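Local atomic coordinates of F5/8 type C domain protein (PDB entry 4ZRX), a protein that is a putative alpha-L-fucosidase, probably hydrolysing fucose-containing glycans, that also carries an F5/8 type C domain. Residues N53-R58 against F70-L75. Numbering follows the deposited sequence.
Sequences NTFTGR and FNPSEL
A van der Waals contact, in which the ring of Phe55 packs on the backbone and side chains of a loop, joins the short helix 52-56 to the segment that leads into helix 77-86, both in the region following strand 44-48 of the barrel sheet. No hydrogen bond crosses between 53-58 and 70-75. With CG anti to its own carbonyl carbon (chi1 -63°), Phe55 reaches from the helix to the loop and lays one ring face against the backbone of Phe70 and Asn71. Asn71 N sits 3.8 Å above the centre of the Phe55 ring, while Phe70 CA lies over the same face nearer the rim. Farther along, Phe55 CZ meets the pyrrolidine ring of Pro72, 3.4 Å from Pro72 N and 3.7 Å from Pro72 CD.

The phenyl groups of Phe55 and Phe70 meet obliquely, their planes at 73°, with Phe55 CE2 3.6 Å from Phe70 CD1. Pro72 CD in turn lies over one face of the Phe70 ring, toward its rim. The buried Phe70 ring also packs against Phe102, Val114 and, on helix 126-137, Val126. Replacing Phe55 by an alanine removes the ring that Phe70, Asn71 and Pro72 lie against and would probably leave a gap between helix and loop. The contact thus lies within the connection from strand 44-48 through helix 77-86 to the parallel neighbouring strand 91-97, a beta-alpha-beta crossover of the TIM barrel assigned to the alpha-L-fucosidase family.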
loop_
_atom_site.group_PDB
_atom_site.type_symbol
_atom_site.label_atom_id
_atom_site.label_comp_id
_atom_site.label_asym_id
_atom_site.label_seq_id
_atom_site.Cartn_x
_atom_site.Cartn_y
_atom_site.Cartn_z
ATOM N N ASN A 53 -19.836 -4.094 -8.953
ATOM C CA ASN A 53 -19.578 -2.810 -8.294
ATOM C C ASN A 53 -18.966 -1.799 -9.248
ATOM O O ASN A 53 -19.147 -0.573 -9.085
ATOM C CB ASN A 53 -18.638 -2.949 -7.117
ATOM C CG ASN A 53 -19.218 -3.663 -5.950
ATOM O OD1 ASN A 53 -20.374 -4.077 -5.914
ATOM N ND2 ASN A 53 -18.389 -3.828 -4.960
ATOM N N THR A 54 -18.218 -2.282 -10.250
ATOM C CA THR A 54 -17.651 -1.399 -11.241
ATOM C C THR A 54 -18.756 -0.616 -11.967
ATOM O O THR A 54 -18.544 0.535 -12.381
ATOM C CB THR A 54 -16.861 -2.218 -12.285
ATOM O OG1 THR A 54 -15.920 -3.063 -11.621
ATOM C CG2 THR A 54 -16.161 -1.331 -13.303
ATOM N N PHE A 55 -19.919 -1.255 -12.127
ATOM C CA PHE A 55 -21.049 -0.702 -12.885
ATOM C C PHE A 55 -22.055 0.050 -12.037
ATOM O O PHE A 55 -22.850 0.838 -12.581
ATOM C CB PHE A 55 -21.708 -1.791 -13.732
ATOM C CG PHE A 55 -20.757 -2.330 -14.746
ATOM C CD1 PHE A 55 -20.619 -1.733 -15.981
ATOM C CD2 PHE A 55 -19.896 -3.358 -14.394
ATOM C CE1 PHE A 55 -19.665 -2.196 -16.905
ATOM C CE2 PHE A 55 -18.924 -3.793 -15.282
ATOM C CZ PHE A 55 -18.804 -3.201 -16.534
ATOM N N THR A 56 -22.056 -0.195 -10.726
ATOM C CA THR A 56 -22.952 0.546 -9.851
ATOM C C THR A 56 -22.308 1.751 -9.176
ATOM O O THR A 56 -23.011 2.607 -8.630
ATOM C CB THR A 56 -23.466 -0.361 -8.713
ATOM O OG1 THR A 56 -22.361 -0.857 -7.935
ATOM C CG2 THR A 56 -24.238 -1.481 -9.265
ATOM N N GLY A 57 -20.987 1.786 -9.151
ATOM C CA GLY A 57 -20.236 2.813 -8.467
ATOM C C GLY A 57 -20.091 2.599 -6.980
ATOM O O GLY A 57 -19.714 3.492 -6.292
ATOM N N ARG A 58 -20.336 1.401 -6.482
ATOM C CA ARG A 58 -20.260 1.128 -5.076
ATOM C C ARG A 58 -18.925 0.482 -4.707
ATOM O O ARG A 58 -18.363 -0.217 -5.499
ATOM C CB ARG A 58 -21.370 0.164 -4.701
ATOM C CG ARG A 58 -22.727 0.815 -4.787
ATOM C CD ARG A 58 -23.744 -0.199 -4.453
ATOM N NE ARG A 58 -25.043 0.418 -4.548
ATOM C CZ ARG A 58 -26.196 -0.213 -4.708
ATOM N NH1 ARG A 58 -26.283 -1.561 -4.812
ATOM N NH2 ARG A 58 -27.290 0.557 -4.799
ATOM N N PHE A 70 -24.064 -5.691 -15.133
ATOM C CA PHE A 70 -22.683 -6.131 -15.538
ATOM C C PHE A 70 -22.593 -6.177 -17.030
ATOM O O PHE A 70 -23.055 -7.131 -17.691
ATOM C CB PHE A 70 -22.283 -7.463 -14.930
ATOM C CG PHE A 70 -20.859 -7.819 -15.250
ATOM C CD1 PHE A 70 -19.839 -7.219 -14.549
ATOM C CD2 PHE A 70 -20.551 -8.636 -16.300
ATOM C CE1 PHE A 70 -18.501 -7.493 -14.826
ATOM C CE2 PHE A 70 -19.223 -8.906 -16.591
ATOM C CZ PHE A 70 -18.202 -8.338 -15.851
ATOM N N ASN A 71 -22.013 -5.145 -17.619
ATOM C CA ASN A 71 -21.931 -5.119 -19.061
ATOM C C ASN A 71 -20.751 -4.333 -19.606
ATOM O O ASN A 71 -20.905 -3.260 -20.175
ATOM C CB ASN A 71 -23.249 -4.582 -19.660
ATOM C CG ASN A 71 -23.389 -4.950 -21.152
ATOM O OD1 ASN A 71 -22.686 -5.815 -21.665
ATOM N ND2 ASN A 71 -24.234 -4.241 -21.846
ATOM N N PRO A 72 -19.547 -4.866 -19.432
ATOM C CA PRO A 72 -18.383 -4.176 -19.986
ATOM C C PRO A 72 -18.406 -3.983 -21.466
ATOM O O PRO A 72 -18.778 -4.924 -22.195
ATOM C CB PRO A 72 -17.217 -5.086 -19.627
ATOM C CG PRO A 72 -17.768 -6.234 -19.040
ATOM C CD PRO A 72 -19.195 -6.133 -18.787
ATOM N N SER A 73 -18.091 -2.769 -21.935
ATOM C CA SER A 73 -18.309 -2.483 -23.349
ATOM C C SER A 73 -17.279 -3.060 -24.292
ATOM O O SER A 73 -17.607 -3.275 -25.459
ATOM C CB SER A 73 -18.467 -0.989 -23.574
ATOM O OG SER A 73 -17.352 -0.266 -23.089
ATOM N N GLU A 74 -16.027 -3.267 -23.847
ATOM C CA GLU A 74 -14.996 -3.790 -24.732
ATOM C C GLU A 74 -13.898 -4.495 -23.941
ATOM O O GLU A 74 -12.707 -4.201 -24.089
ATOM C CB GLU A 74 -14.392 -2.704 -25.593
ATOM C CG GLU A 74 -13.933 -1.484 -24.834
ATOM C CD GLU A 74 -13.257 -0.434 -25.711
ATOM O OE1 GLU A 74 -12.239 -0.747 -26.371
ATOM O OE2 GLU A 74 -13.733 0.713 -25.708
ATOM N N LEU A 75 -14.316 -5.457 -23.147
ATOM C CA LEU A 75 -13.413 -6.038 -22.167
ATOM C C LEU A 75 -12.225 -6.669 -22.896
ATOM O O LEU A 75 -12.402 -7.383 -23.915
ATOM C CB LEU A 75 -14.115 -7.062 -21.327
ATOM C CG LEU A 75 -13.288 -7.670 -20.193
ATOM C CD1 LEU A 75 -14.125 -7.855 -18.911
ATOM C CD2 LEU A 75 -12.635 -8.967 -20.582
#